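PDB 1VE2: uroporphyrin-III C-methyltransferase from Thermus thermophilus, which probably transfers methyl groups from S-adenosyl-L-methionine to uroporphyrinogen III, a step of porphyrin biosynthesis. Local coordinates for residues 3-8 with 105-110; 28-33 with 77-82; 37-42 with 188-193; 155-160 with 215-220; 179-184 with 197-202. All blocks are in the same frame, centred on the assembly; numbering follows the deposited sequence.

Interaction 1: 3-8 with 105-110; sequences GKVYLV and AGIPFE
Two strands of the five-stranded parallel sheet meet here: Val5 and Tyr6 of strand 4-9 pair with Phe109 and Glu110 of strand 109-112, which is outermost on this side within the chain. As parallel pairing requires, Val5 bonds to both neighbours of Phe109: its N donates to Pro108 O (3.0 Å) and its O accepts from Glu110 N (3.0 Å). Leu7 N then reaches Glu110 O at 2.9 Å. Pro108 has no N-H to give; its ring CD lies 3.8 Å from Gly3 O, where the pairing begins. On the face of Val5 and Phe109, Val5 CG2 packs on Ile107 CG2 at 3.9 Å, while the Phe109 ring leans off toward Ala99 and Leu102 of helix 95-105. The face of Tyr6 and Glu110 is polar toward its outer end. The two side chains run alongside each other, and Glu110 OE2 lies at the ring edge, 3.6 Å from Tyr6 CE1. Lys4, fully extended (chi1 -179°), carries NZ to a salt bridge with Glu110 OE1, modelled so short that its length is doubtful, and to a hydrogen bond with Tyr6 OH at 3.2 Å. With a methionine in place of Lys4, Glu110 OE1 would probably be left without its mate and the Tyr6 hydroxyl would lose this donor. Lys21 pairs with Glu110 OE2, and two lysines sharing one carboxylate would be expected to keep it ionised and limit its rotation.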
# COMPACT_ATOMS: atom_id res chain seq x y z
N GLY A 3 1.29 28.28 -9.80
CA GLY A 3 0.94 27.57 -8.59
C GLY A 3 0.63 26.11 -8.86
O GLY A 3 0.13 25.75 -9.93
N LYS A 4 0.94 25.26 -7.89
CA LYS A 4 0.69 23.84 -8.02
C LYS A 4 0.73 23.21 -6.64
O LYS A 4 1.50 23.63 -5.78
CB LYS A 4 1.75 23.19 -8.91
CG LYS A 4 1.55 21.70 -9.13
CD LYS A 4 2.51 21.19 -10.20
CE LYS A 4 2.27 19.73 -10.51
NZ LYS A 4 3.23 19.24 -11.54
N VAL A 5 -0.09 22.19 -6.44
CA VAL A 5 -0.14 21.52 -5.16
C VAL A 5 0.18 20.04 -5.33
O VAL A 5 -0.33 19.38 -6.24
CB VAL A 5 -1.54 21.66 -4.52
CG1 VAL A 5 -1.60 20.87 -3.22
CG2 VAL A 5 -1.87 23.14 -4.28
N TYR A 6 1.03 19.53 -4.45
CA TYR A 6 1.37 18.11 -4.47
C TYR A 6 0.82 17.50 -3.20
O TYR A 6 1.04 18.04 -2.11
CB TYR A 6 2.89 17.91 -4.47
CG TYR A 6 3.57 18.25 -5.78
CD1 TYR A 6 3.70 17.29 -6.78
CD2 TYR A 6 4.10 19.52 -6.00
CE1 TYR A 6 4.35 17.58 -7.98
CE2 TYR A 6 4.75 19.82 -7.20
CZ TYR A 6 4.87 18.85 -8.18
OH TYR A 6 5.51 19.14 -9.36
N LEU A 7 0.06 16.41 -3.32
CA LEU A 7 -0.44 15.73 -2.11
C LEU A 7 0.59 14.60 -1.99
O LEU A 7 0.61 13.68 -2.81
CB LEU A 7 -1.85 15.18 -2.33
CG LEU A 7 -2.91 16.23 -2.72
CD1 LEU A 7 -4.29 15.57 -2.67
CD2 LEU A 7 -2.89 17.43 -1.76
N VAL A 8 1.44 14.71 -0.98
CA VAL A 8 2.55 13.79 -0.77
C VAL A 8 2.47 12.81 0.38
O VAL A 8 2.16 13.19 1.51
CB VAL A 8 3.87 14.59 -0.60
CG1 VAL A 8 5.09 13.65 -0.52
CG2 VAL A 8 4.01 15.59 -1.74
N ALA A 105 -11.50 23.63 -7.82
CA ALA A 105 -11.03 25.01 -7.73
C ALA A 105 -10.18 25.38 -8.95
O ALA A 105 -9.77 26.54 -9.10
CB ALA A 105 -10.24 25.22 -6.44
N GLY A 106 -9.91 24.40 -9.80
CA GLY A 106 -9.10 24.63 -10.98
C GLY A 106 -7.62 24.79 -10.68
O GLY A 106 -6.90 25.47 -11.41
N ILE A 107 -7.16 24.16 -9.60
CA ILE A 107 -5.76 24.24 -9.18
C ILE A 107 -4.96 23.04 -9.67
O ILE A 107 -5.34 21.89 -9.43
CB ILE A 107 -5.65 24.28 -7.64
CG1 ILE A 107 -6.44 25.47 -7.08
CG2 ILE A 107 -4.19 24.38 -7.22
CD1 ILE A 107 -6.02 26.81 -7.64
N PRO A 108 -3.84 23.28 -10.37
CA PRO A 108 -3.06 22.13 -10.84
C PRO A 108 -2.54 21.34 -9.63
O PRO A 108 -2.07 21.94 -8.66
CB PRO A 108 -1.94 22.78 -11.64
CG PRO A 108 -2.58 24.04 -12.16
CD PRO A 108 -3.32 24.54 -10.93
N PHE A 109 -2.64 20.02 -9.68
CA PHE A 109 -2.15 19.20 -8.57
C PHE A 109 -1.71 17.82 -9.02
O PHE A 109 -2.13 17.34 -10.08
CB PHE A 109 -3.23 19.08 -7.48
CG PHE A 109 -4.34 18.13 -7.83
CD1 PHE A 109 -4.28 16.79 -7.46
CD2 PHE A 109 -5.44 18.58 -8.56
CE1 PHE A 109 -5.30 15.90 -7.81
CE2 PHE A 109 -6.47 17.70 -8.92
CZ PHE A 109 -6.39 16.35 -8.54
N GLU A 110 -0.85 17.20 -8.22
CA GLU A 110 -0.37 15.85 -8.49
C GLU A 110 -0.34 15.12 -7.16
O GLU A 110 -0.12 15.74 -6.11
CB GLU A 110 1.05 15.85 -9.07
CG GLU A 110 1.17 16.45 -10.44
CD GLU A 110 2.54 16.22 -11.06
OE1 GLU A 110 2.85 16.90 -12.06
OE2 GLU A 110 3.30 15.36 -10.55

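Interaction 2: 28-33 with 77-82; sequences VAEVVL and EGRVVA
Gly78, which ends helix 64-76 in a Schellman motif, turns the chain so that the next residue, Arg79, faces Glu30; at its backbone angles a side chain would jam against the preceding carbonyl, hence glycine. Arg79 has CG anti to its carbonyl carbon (chi1 -71°) and stays extended as far as NE, which takes the guanidinium across the Glu30 side chain. There NH1 forms a salt bridge with Glu30 OE1 at 2.5 Å. Guanidinium and carboxylate planes stand 48° apart, a skewed meeting rather than a flat two-pronged one. Val80 takes hold of the same glutamate at two points: Val80 N donates to Glu30 OE2 (3.0 Å), arriving from above the carboxylate plane, and Val80 O accepts from Glu30 N (2.9 Å). Val81 sets CG1 against Val31 CB at 3.8 Å, on the face that Leu74 of helix 64-76 covers; beta-branched valines suit the strands and give Leu74 an apolar surface to pack on. Ala82 supplies the regular parallel pairing, its N bonding to Val31 O (2.9 Å) and its O to Leu33 N (2.8 Å). Its methyl lies 3.9 Å from Ala29 CB, two small residues meeting where the chain leaves helix 20-28. Replacing Glu30 by an alanine would probably strand the Arg79 charge without its partner and Val80 N without its acceptor. The buried Val31 N, 3.9 Å from Val80 O, has no partner. Glu30 grips residues 79 and 80 through its backbone N and both carboxylate oxygens, just before the regular pairing begins, which probably offsets part of that loss.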
# COMPACT_ATOMS: atom_id res chain seq x y z
N VAL A 28 11.78 20.90 -3.63
CA VAL A 28 11.31 22.06 -4.38
C VAL A 28 10.12 22.81 -3.77
O VAL A 28 10.01 24.02 -3.93
CB VAL A 28 10.96 21.67 -5.83
CG1 VAL A 28 12.16 21.00 -6.49
CG2 VAL A 28 9.77 20.73 -5.86
N ALA A 29 9.23 22.11 -3.07
CA ALA A 29 8.07 22.76 -2.47
C ALA A 29 8.45 23.96 -1.61
O ALA A 29 9.30 23.87 -0.73
CB ALA A 29 7.28 21.75 -1.63
N GLU A 30 7.81 25.10 -1.87
CA GLU A 30 8.08 26.34 -1.15
C GLU A 30 7.45 26.35 0.24
O GLU A 30 7.98 26.96 1.16
CB GLU A 30 7.53 27.53 -1.93
CG GLU A 30 8.14 27.69 -3.31
CD GLU A 30 7.39 28.71 -4.14
OE1 GLU A 30 7.22 29.86 -3.68
OE2 GLU A 30 6.96 28.36 -5.27
N VAL A 31 6.32 25.67 0.36
CA VAL A 31 5.60 25.58 1.62
C VAL A 31 5.07 24.16 1.75
O VAL A 31 4.61 23.58 0.77
CB VAL A 31 4.42 26.58 1.67
CG1 VAL A 31 3.68 26.45 3.00
CG2 VAL A 31 4.93 28.01 1.48
N VAL A 32 5.15 23.60 2.95
CA VAL A 32 4.69 22.24 3.19
C VAL A 32 3.77 22.16 4.40
O VAL A 32 4.21 22.41 5.53
CB VAL A 32 5.88 21.29 3.42
CG1 VAL A 32 5.40 19.85 3.59
CG2 VAL A 32 6.86 21.39 2.27
N LEU A 33 2.50 21.84 4.17
CA LEU A 33 1.54 21.70 5.26
C LEU A 33 1.60 20.23 5.65
O LEU A 33 1.03 19.37 4.96
CB LEU A 33 0.12 22.06 4.80
CG LEU A 33 -0.16 23.37 4.05
CD1 LEU A 33 -1.57 23.83 4.40
CD2 LEU A 33 0.83 24.45 4.41
N GLU A 77 -1.51 32.13 -5.42
CA GLU A 77 -0.49 33.16 -5.21
C GLU A 77 0.67 32.85 -6.15
O GLU A 77 1.62 33.62 -6.27
CB GLU A 77 0.01 33.14 -3.76
CG GLU A 77 -0.88 33.87 -2.78
CD GLU A 77 -0.40 33.72 -1.35
OE1 GLU A 77 0.83 33.67 -1.14
OE2 GLU A 77 -1.25 33.67 -0.43
N GLY A 78 0.59 31.69 -6.81
CA GLY A 78 1.61 31.28 -7.75
C GLY A 78 2.71 30.41 -7.16
O GLY A 78 3.74 30.20 -7.79
N ARG A 79 2.48 29.89 -5.96
CA ARG A 79 3.47 29.05 -5.28
C ARG A 79 3.30 27.55 -5.53
O ARG A 79 2.20 27.08 -5.84
CB ARG A 79 3.42 29.30 -3.77
CG ARG A 79 3.96 30.64 -3.32
CD ARG A 79 3.69 30.83 -1.84
NE ARG A 79 4.57 31.82 -1.22
CZ ARG A 79 5.87 31.64 -1.01
NH1 ARG A 79 6.46 30.51 -1.37
NH2 ARG A 79 6.58 32.59 -0.42
N VAL A 80 4.41 26.82 -5.40
CA VAL A 80 4.42 25.37 -5.53
C VAL A 80 4.41 24.89 -4.09
O VAL A 80 5.33 25.16 -3.34
CB VAL A 80 5.71 24.85 -6.19
CG1 VAL A 80 5.78 23.33 -6.09
CG2 VAL A 80 5.75 25.29 -7.65
N VAL A 81 3.36 24.18 -3.70
CA VAL A 81 3.27 23.74 -2.33
C VAL A 81 2.95 22.26 -2.20
O VAL A 81 2.57 21.60 -3.16
CB VAL A 81 2.21 24.57 -1.58
CG1 VAL A 81 2.62 26.05 -1.59
CG2 VAL A 81 0.86 24.41 -2.23
N ALA A 82 3.13 21.75 -0.99
CA ALA A 82 2.87 20.34 -0.74
C ALA A 82 2.11 20.11 0.54
O ALA A 82 2.29 20.83 1.53
CB ALA A 82 4.19 19.57 -0.70

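Interaction 3: 37-42 with 188-193; sequences LVHPGV and VGWPGE
The imidazole of His39 points its edge at one face of the Trp190 indole: His39 CD2 sits 3.9 Å above the indole plane, over its centre. With ring planes at 67° this is a T-shaped stack. On the opposite face Leu37 CD2 lies over the outer part of the six-membered ring, 3.4 Å from Trp190 CH2. At the indole's edge, near its plane, lies Leu37 O, 3.0 Å from Trp190 CH2. Having CG anti to the backbone N (chi1 -166°), His39 can turn ND1 back to accept, in the ring plane, from Gly41 N at 2.8 Å, capping helix 40-43 from the N-cap position. Its NE2 meets a water at 2.8 Å, and that water donates to Gly189 O (2.6 Å), bridging the two segments. Histidine suits the place because one flat ring can cap, stack and hold water; tryptophan offers a broad face and an N-H, with NE1 bonded to Phe12 O. The contact joins the loop after strand 31-34 of the parallel sheet to the type II turn, Trp190 to Glu193, between strands 181-186 and 194-199 of the mixed sheet, with Val38 resting on Leu84 of strand 80-85.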
# COMPACT_ATOMS: atom_id res chain seq x y z
N LEU A 37 2.22 14.33 13.24
CA LEU A 37 2.92 13.07 13.49
C LEU A 37 3.85 12.58 12.37
O LEU A 37 4.14 11.39 12.29
CB LEU A 37 1.90 11.97 13.81
CG LEU A 37 2.17 10.96 14.94
CD1 LEU A 37 0.90 10.14 15.17
CD2 LEU A 37 3.34 10.04 14.61
N VAL A 38 4.32 13.48 11.51
CA VAL A 38 5.22 13.05 10.44
C VAL A 38 6.64 12.89 11.00
O VAL A 38 7.14 13.77 11.70
CB VAL A 38 5.23 14.05 9.26
CG1 VAL A 38 6.39 13.75 8.32
CG2 VAL A 38 3.91 13.93 8.49
N HIS A 39 7.27 11.76 10.68
CA HIS A 39 8.61 11.44 11.14
C HIS A 39 9.59 12.60 10.97
O HIS A 39 9.64 13.24 9.91
CB HIS A 39 9.13 10.21 10.40
CG HIS A 39 10.35 9.59 11.02
ND1 HIS A 39 11.60 10.16 10.95
CD2 HIS A 39 10.51 8.43 11.71
CE1 HIS A 39 12.48 9.38 11.56
NE2 HIS A 39 11.84 8.32 12.02
N PRO A 40 10.38 12.90 12.02
CA PRO A 40 11.37 13.99 12.01
C PRO A 40 12.34 13.92 10.84
O PRO A 40 12.68 14.95 10.26
CB PRO A 40 12.08 13.81 13.35
CG PRO A 40 11.00 13.25 14.24
CD PRO A 40 10.35 12.22 13.33
N GLY A 41 12.77 12.71 10.50
CA GLY A 41 13.70 12.52 9.40
C GLY A 41 13.12 12.93 8.07
O GLY A 41 13.85 13.36 7.17
N VAL A 42 11.81 12.77 7.92
CA VAL A 42 11.15 13.17 6.68
C VAL A 42 11.03 14.69 6.64
O VAL A 42 11.35 15.31 5.63
CB VAL A 42 9.74 12.52 6.56
CG1 VAL A 42 9.05 13.03 5.31
CG2 VAL A 42 9.86 11.00 6.51
N VAL A 188 5.58 1.31 14.41
CA VAL A 188 6.47 0.54 13.55
C VAL A 188 7.38 1.48 12.78
O VAL A 188 6.91 2.45 12.19
CB VAL A 188 5.69 -0.33 12.54
CG1 VAL A 188 6.67 -1.11 11.66
CG2 VAL A 188 4.76 -1.28 13.28
N GLY A 189 8.68 1.20 12.80
CA GLY A 189 9.64 2.03 12.10
C GLY A 189 10.07 3.26 12.88
O GLY A 189 10.93 4.01 12.44
N TRP A 190 9.47 3.46 14.06
CA TRP A 190 9.78 4.61 14.91
C TRP A 190 10.39 4.16 16.24
O TRP A 190 10.26 3.00 16.64
CB TRP A 190 8.50 5.38 15.26
CG TRP A 190 7.84 6.10 14.13
CD1 TRP A 190 7.43 5.57 12.94
CD2 TRP A 190 7.48 7.48 14.11
NE1 TRP A 190 6.82 6.55 12.18
CE2 TRP A 190 6.84 7.73 12.87
CE3 TRP A 190 7.63 8.54 15.02
CZ2 TRP A 190 6.35 8.99 12.52
CZ3 TRP A 190 7.15 9.80 14.67
CH2 TRP A 190 6.51 10.01 13.43
N PRO A 191 11.07 5.09 16.94
CA PRO A 191 11.65 4.71 18.23
C PRO A 191 10.46 4.34 19.12
O PRO A 191 9.43 5.01 19.07
CB PRO A 191 12.32 6.00 18.70
CG PRO A 191 12.70 6.68 17.41
CD PRO A 191 11.48 6.44 16.54
N GLY A 192 10.58 3.28 19.91
CA GLY A 192 9.46 2.90 20.76
C GLY A 192 8.52 1.91 20.08
O GLY A 192 7.39 1.69 20.53
N GLU A 193 8.99 1.32 18.99
CA GLU A 193 8.23 0.34 18.24
C GLU A 193 7.90 -0.83 19.16
O GLU A 193 8.77 -1.36 19.85
CB GLU A 193 9.05 -0.15 17.05
CG GLU A 193 8.45 -1.34 16.34
CD GLU A 193 9.35 -1.84 15.23
OE1 GLU A 193 9.58 -1.08 14.26
OE2 GLU A 193 9.82 -2.98 15.32
O HOH W 1 12.62 5.87 13.23

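Interaction 4: 155-160 with 215-220; sequences TLVLLM and LLVVGK
Leu156 and Val218 stand side by side on one face of an antiparallel strand pair, pointing the same way. Starting at the base of the leucine, CB touches Val218 CG1 at 3.7 Å; CG, anti to the backbone N (chi1 173°), leads the chain outward; and at the tip CD2 still finds Val218 CG1, now at 4.1 Å. Below them the backbones are doubly bonded, Leu156 N to Val218 O (3.0 Å) and Val218 N to Leu156 O (2.9 Å), both donors lying in the carbonyl plane. The next hydrogen-bonded pair repeats the pattern with Leu158 N on Leu216 O at 2.8 Å and Leu216 N on Leu158 O at 3.0 Å. Between them Val157 and Val217 form a non-hydrogen-bonded pair whose side chains occupy the opposite face, where Val217 CG1 also meets Thr155 CG2 at 3.7 Å. Thr155 suits the strand end, since its methyl joins this apolar face while OG1 bonds to Leu129 O. Gly219 passes so close to Thr155 that a side chain there would be tight against its CA. Strands 155-159 and 214-218 thus lie inside the mixed sheet, the former flanked by strand 138-142 and the latter by 181-186. Helix 168-173 covers the face of Leu156, Leu158 and Leu216 through Leu172, and helix 119-124 packs on the other through Ala121 and Leu122, touching Leu215 and Val217.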
# COMPACT_ATOMS: atom_id res chain seq x y z
N THR A 155 -8.05 -11.71 6.20
CA THR A 155 -7.18 -10.96 7.10
C THR A 155 -7.75 -9.56 7.25
O THR A 155 -8.03 -8.89 6.25
CB THR A 155 -5.74 -10.82 6.54
OG1 THR A 155 -5.18 -12.11 6.30
CG2 THR A 155 -4.86 -10.05 7.53
N LEU A 156 -7.91 -9.11 8.49
CA LEU A 156 -8.43 -7.77 8.73
C LEU A 156 -7.37 -6.89 9.38
O LEU A 156 -6.74 -7.29 10.36
CB LEU A 156 -9.65 -7.83 9.63
CG LEU A 156 -10.20 -6.49 10.11
CD1 LEU A 156 -10.70 -5.65 8.93
CD2 LEU A 156 -11.33 -6.75 11.10
N VAL A 157 -7.17 -5.71 8.81
CA VAL A 157 -6.21 -4.74 9.34
C VAL A 157 -7.00 -3.53 9.81
O VAL A 157 -7.81 -2.97 9.07
CB VAL A 157 -5.19 -4.28 8.27
CG1 VAL A 157 -4.18 -3.33 8.88
CG2 VAL A 157 -4.49 -5.49 7.66
N LEU A 158 -6.79 -3.14 11.07
CA LEU A 158 -7.48 -1.97 11.60
C LEU A 158 -6.49 -0.91 12.03
O LEU A 158 -5.56 -1.18 12.79
CB LEU A 158 -8.38 -2.34 12.78
CG LEU A 158 -9.62 -3.17 12.45
CD1 LEU A 158 -10.43 -3.40 13.73
CD2 LEU A 158 -10.47 -2.46 11.41
N LEU A 159 -6.69 0.31 11.54
CA LEU A 159 -5.82 1.42 11.89
C LEU A 159 -6.40 2.05 13.15
O LEU A 159 -7.62 2.22 13.25
CB LEU A 159 -5.78 2.44 10.75
CG LEU A 159 -5.44 1.86 9.36
CD1 LEU A 159 -5.59 2.92 8.29
CD2 LEU A 159 -4.02 1.32 9.37
N MET A 160 -5.53 2.36 14.10
CA MET A 160 -5.93 2.98 15.36
C MET A 160 -7.09 2.26 16.03
O MET A 160 -8.12 2.86 16.33
CB MET A 160 -6.29 4.45 15.10
CG MET A 160 -5.25 5.16 14.24
SD MET A 160 -5.50 6.93 14.01
CE MET A 160 -4.20 7.59 15.08
N LEU A 215 -1.42 -0.42 14.99
CA LEU A 215 -2.13 -1.20 13.97
C LEU A 215 -2.57 -2.51 14.59
O LEU A 215 -1.93 -3.01 15.52
CB LEU A 215 -1.21 -1.54 12.80
CG LEU A 215 -0.57 -0.47 11.92
CD1 LEU A 215 0.36 -1.15 10.91
CD2 LEU A 215 -1.65 0.32 11.20
N LEU A 216 -3.63 -3.07 14.05
CA LEU A 216 -4.15 -4.35 14.50
C LEU A 216 -4.32 -5.23 13.27
O LEU A 216 -4.82 -4.77 12.24
CB LEU A 216 -5.51 -4.17 15.19
CG LEU A 216 -6.24 -5.41 15.70
CD1 LEU A 216 -7.29 -4.99 16.74
CD2 LEU A 216 -6.90 -6.17 14.55
N VAL A 217 -3.86 -6.47 13.36
CA VAL A 217 -4.00 -7.42 12.26
C VAL A 217 -4.55 -8.72 12.85
O VAL A 217 -3.96 -9.27 13.79
CB VAL A 217 -2.65 -7.72 11.57
CG1 VAL A 217 -2.89 -8.59 10.33
CG2 VAL A 217 -1.96 -6.42 11.19
N VAL A 218 -5.67 -9.20 12.31
CA VAL A 218 -6.28 -10.42 12.81
C VAL A 218 -6.59 -11.41 11.68
O VAL A 218 -6.93 -11.01 10.56
CB VAL A 218 -7.56 -10.09 13.63
CG1 VAL A 218 -8.53 -9.27 12.80
CG2 VAL A 218 -8.22 -11.38 14.14
N GLY A 219 -6.45 -12.70 11.98
CA GLY A 219 -6.71 -13.72 10.98
C GLY A 219 -5.71 -14.85 11.07
O GLY A 219 -4.66 -14.72 11.70
N LYS A 220 -6.03 -15.98 10.43
CA LYS A 220 -5.16 -17.15 10.43
C LYS A 220 -3.73 -16.87 9.99
O LYS A 220 -2.80 -17.55 10.44
CB LYS A 220 -5.76 -18.24 9.53
CG LYS A 220 -7.08 -18.82 10.04
CD LYS A 220 -7.62 -19.89 9.10
CE LYS A 220 -8.89 -20.51 9.66
NZ LYS A 220 -9.41 -21.58 8.76

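Interaction 5: 179-184 with 197-202; sequences ETPLAL and LGRVED
Arg199 sets CG anti to its carbonyl carbon (chi1 -60°) and runs extended to NE, so that the guanidinium comes round to the backbone of Glu179; Leu182, with CG anti to its backbone N (chi1 -175°), brings CD1 to Val200. The arginine NH1 donates to Glu179 O at 2.7 Å, the oxygen lying 16° out of the guanidinium plane, and Pro181 CG rests nearby. Leu182 and Val200 cross at about a right angle, CD1 to CG2 at 4.0 Å, and both reach Leu172 of helix 168-173, which explains their apolar character. On the other face Ala183 CB meets Leu197 CD2 at 3.5 Å, under Tyr225 of helix 225-228. Backbone bonds tie the strands between these clusters: Leu182 N to Gly198 O (2.9 Å), with the donor well above the carbonyl plane, Gly198 N to Leu182 O (2.9 Å), and Val200 N to Thr180 O (3.0 Å). Gly198 must lack a side chain, because a CB would clash with Asp202 OD2, the oxygen that accepts from Arg199 N at 2.6 Å. Proline is tolerated at 181, in a non-hydrogen-bonded pair with Arg199, where no N-H is asked to cross. Altogether this is the open end of an antiparallel beta hairpin, strands 181-186 and 194-199, whose second strand is outermost in the mixed sheet within this chain and passes into the short 3-10 segment 200-202.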
# COMPACT_ATOMS: atom_id res chain seq x y z
N GLU A 179 -10.38 -17.59 19.20
CA GLU A 179 -9.04 -18.19 19.15
C GLU A 179 -8.16 -17.67 18.02
O GLU A 179 -6.99 -18.02 17.93
CB GLU A 179 -9.13 -19.72 19.03
CG GLU A 179 -10.51 -20.33 19.19
CD GLU A 179 -11.23 -20.53 17.87
OE1 GLU A 179 -10.61 -21.07 16.92
OE2 GLU A 179 -12.42 -20.17 17.79
N THR A 180 -8.73 -16.84 17.15
CA THR A 180 -7.99 -16.31 16.01
C THR A 180 -6.76 -15.49 16.39
O THR A 180 -6.83 -14.59 17.22
CB THR A 180 -8.89 -15.44 15.11
OG1 THR A 180 -10.03 -16.21 14.71
CG2 THR A 180 -8.14 -14.99 13.87
N PRO A 181 -5.60 -15.80 15.78
CA PRO A 181 -4.36 -15.08 16.05
C PRO A 181 -4.55 -13.59 15.78
O PRO A 181 -5.17 -13.21 14.79
CB PRO A 181 -3.37 -15.72 15.09
CG PRO A 181 -3.85 -17.13 15.02
CD PRO A 181 -5.35 -16.96 14.90
N LEU A 182 -4.01 -12.76 16.66
CA LEU A 182 -4.12 -11.31 16.53
C LEU A 182 -2.81 -10.63 16.89
O LEU A 182 -2.12 -11.03 17.84
CB LEU A 182 -5.24 -10.78 17.43
CG LEU A 182 -5.58 -9.29 17.33
CD1 LEU A 182 -7.03 -9.07 17.69
CD2 LEU A 182 -4.67 -8.48 18.24
N ALA A 183 -2.46 -9.60 16.13
CA ALA A 183 -1.23 -8.85 16.36
C ALA A 183 -1.52 -7.38 16.57
O ALA A 183 -2.40 -6.80 15.93
CB ALA A 183 -0.28 -9.04 15.20
N LEU A 184 -0.77 -6.76 17.48
CA LEU A 184 -0.91 -5.34 17.76
C LEU A 184 0.47 -4.74 17.50
O LEU A 184 1.44 -5.10 18.16
CB LEU A 184 -1.33 -5.12 19.22
CG LEU A 184 -2.71 -5.64 19.61
CD1 LEU A 184 -2.95 -5.38 21.09
CD2 LEU A 184 -3.78 -4.94 18.78
N LEU A 197 1.85 -10.24 20.12
CA LEU A 197 1.16 -11.32 19.43
C LEU A 197 0.32 -12.14 20.39
O LEU A 197 0.75 -12.44 21.51
CB LEU A 197 2.19 -12.21 18.74
CG LEU A 197 3.18 -11.46 17.85
CD1 LEU A 197 4.19 -12.42 17.25
CD2 LEU A 197 2.41 -10.73 16.76
N GLY A 198 -0.89 -12.49 19.96
CA GLY A 198 -1.78 -13.28 20.79
C GLY A 198 -3.01 -13.73 20.04
O GLY A 198 -2.92 -14.17 18.89
N ARG A 199 -4.17 -13.61 20.68
CA ARG A 199 -5.43 -14.01 20.07
C ARG A 199 -6.51 -12.99 20.40
O ARG A 199 -6.35 -12.18 21.31
CB ARG A 199 -5.85 -15.39 20.59
CG ARG A 199 -4.85 -16.51 20.29
CD ARG A 199 -5.27 -17.82 20.93
NE ARG A 199 -4.27 -18.88 20.77
CZ ARG A 199 -3.99 -19.49 19.62
NH1 ARG A 199 -4.63 -19.15 18.51
NH2 ARG A 199 -3.06 -20.43 19.58
N VAL A 200 -7.61 -13.02 19.65
CA VAL A 200 -8.70 -12.08 19.87
C VAL A 200 -9.18 -12.10 21.31
O VAL A 200 -9.42 -11.06 21.91
CB VAL A 200 -9.91 -12.39 18.94
CG1 VAL A 200 -11.05 -11.43 19.24
CG2 VAL A 200 -9.50 -12.27 17.49
N GLU A 201 -9.30 -13.30 21.88
CA GLU A 201 -9.77 -13.45 23.25
C GLU A 201 -8.89 -12.74 24.28
O GLU A 201 -9.36 -12.35 25.34
CB GLU A 201 -9.90 -14.93 23.60
CG GLU A 201 -8.57 -15.65 23.82
CD GLU A 201 -8.72 -17.16 23.82
OE1 GLU A 201 -9.79 -17.65 24.23
OE2 GLU A 201 -7.77 -17.86 23.42
N ASP A 202 -7.61 -12.58 23.96
CA ASP A 202 -6.69 -11.92 24.89
C ASP A 202 -7.04 -10.46 25.14
O ASP A 202 -6.56 -9.87 26.11
CB ASP A 202 -5.25 -12.01 24.38
CG ASP A 202 -4.78 -13.44 24.23
OD1 ASP A 202 -5.16 -14.29 25.06
OD2 ASP A 202 -4.01 -13.71 23.28

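Interactions 1 and 2 belong to one parallel sheet and meet directly, strand 4-9 bonding to strand 80-85 between them, with interaction 2 nested inside the loop closed by interaction 1. Interactions 4 and 5 are related likewise in the mixed sheet, through strands 214-218 and 181-186. Interaction 4 is buried, its side-chain contacts across the strands all apolar; interaction 2 is buried too, yet like interaction 1 it carries a salt bridge near the strand beginnings. Interactions 1 and 5 are partly buried, and in 5 an exposed arginine bonds to a backbone carbonyl. Interaction 3 is the surface contact, aromatic and water-bridged, linking the loop and helix start after strand 31-34 to a turn between two mixed-sheet strands.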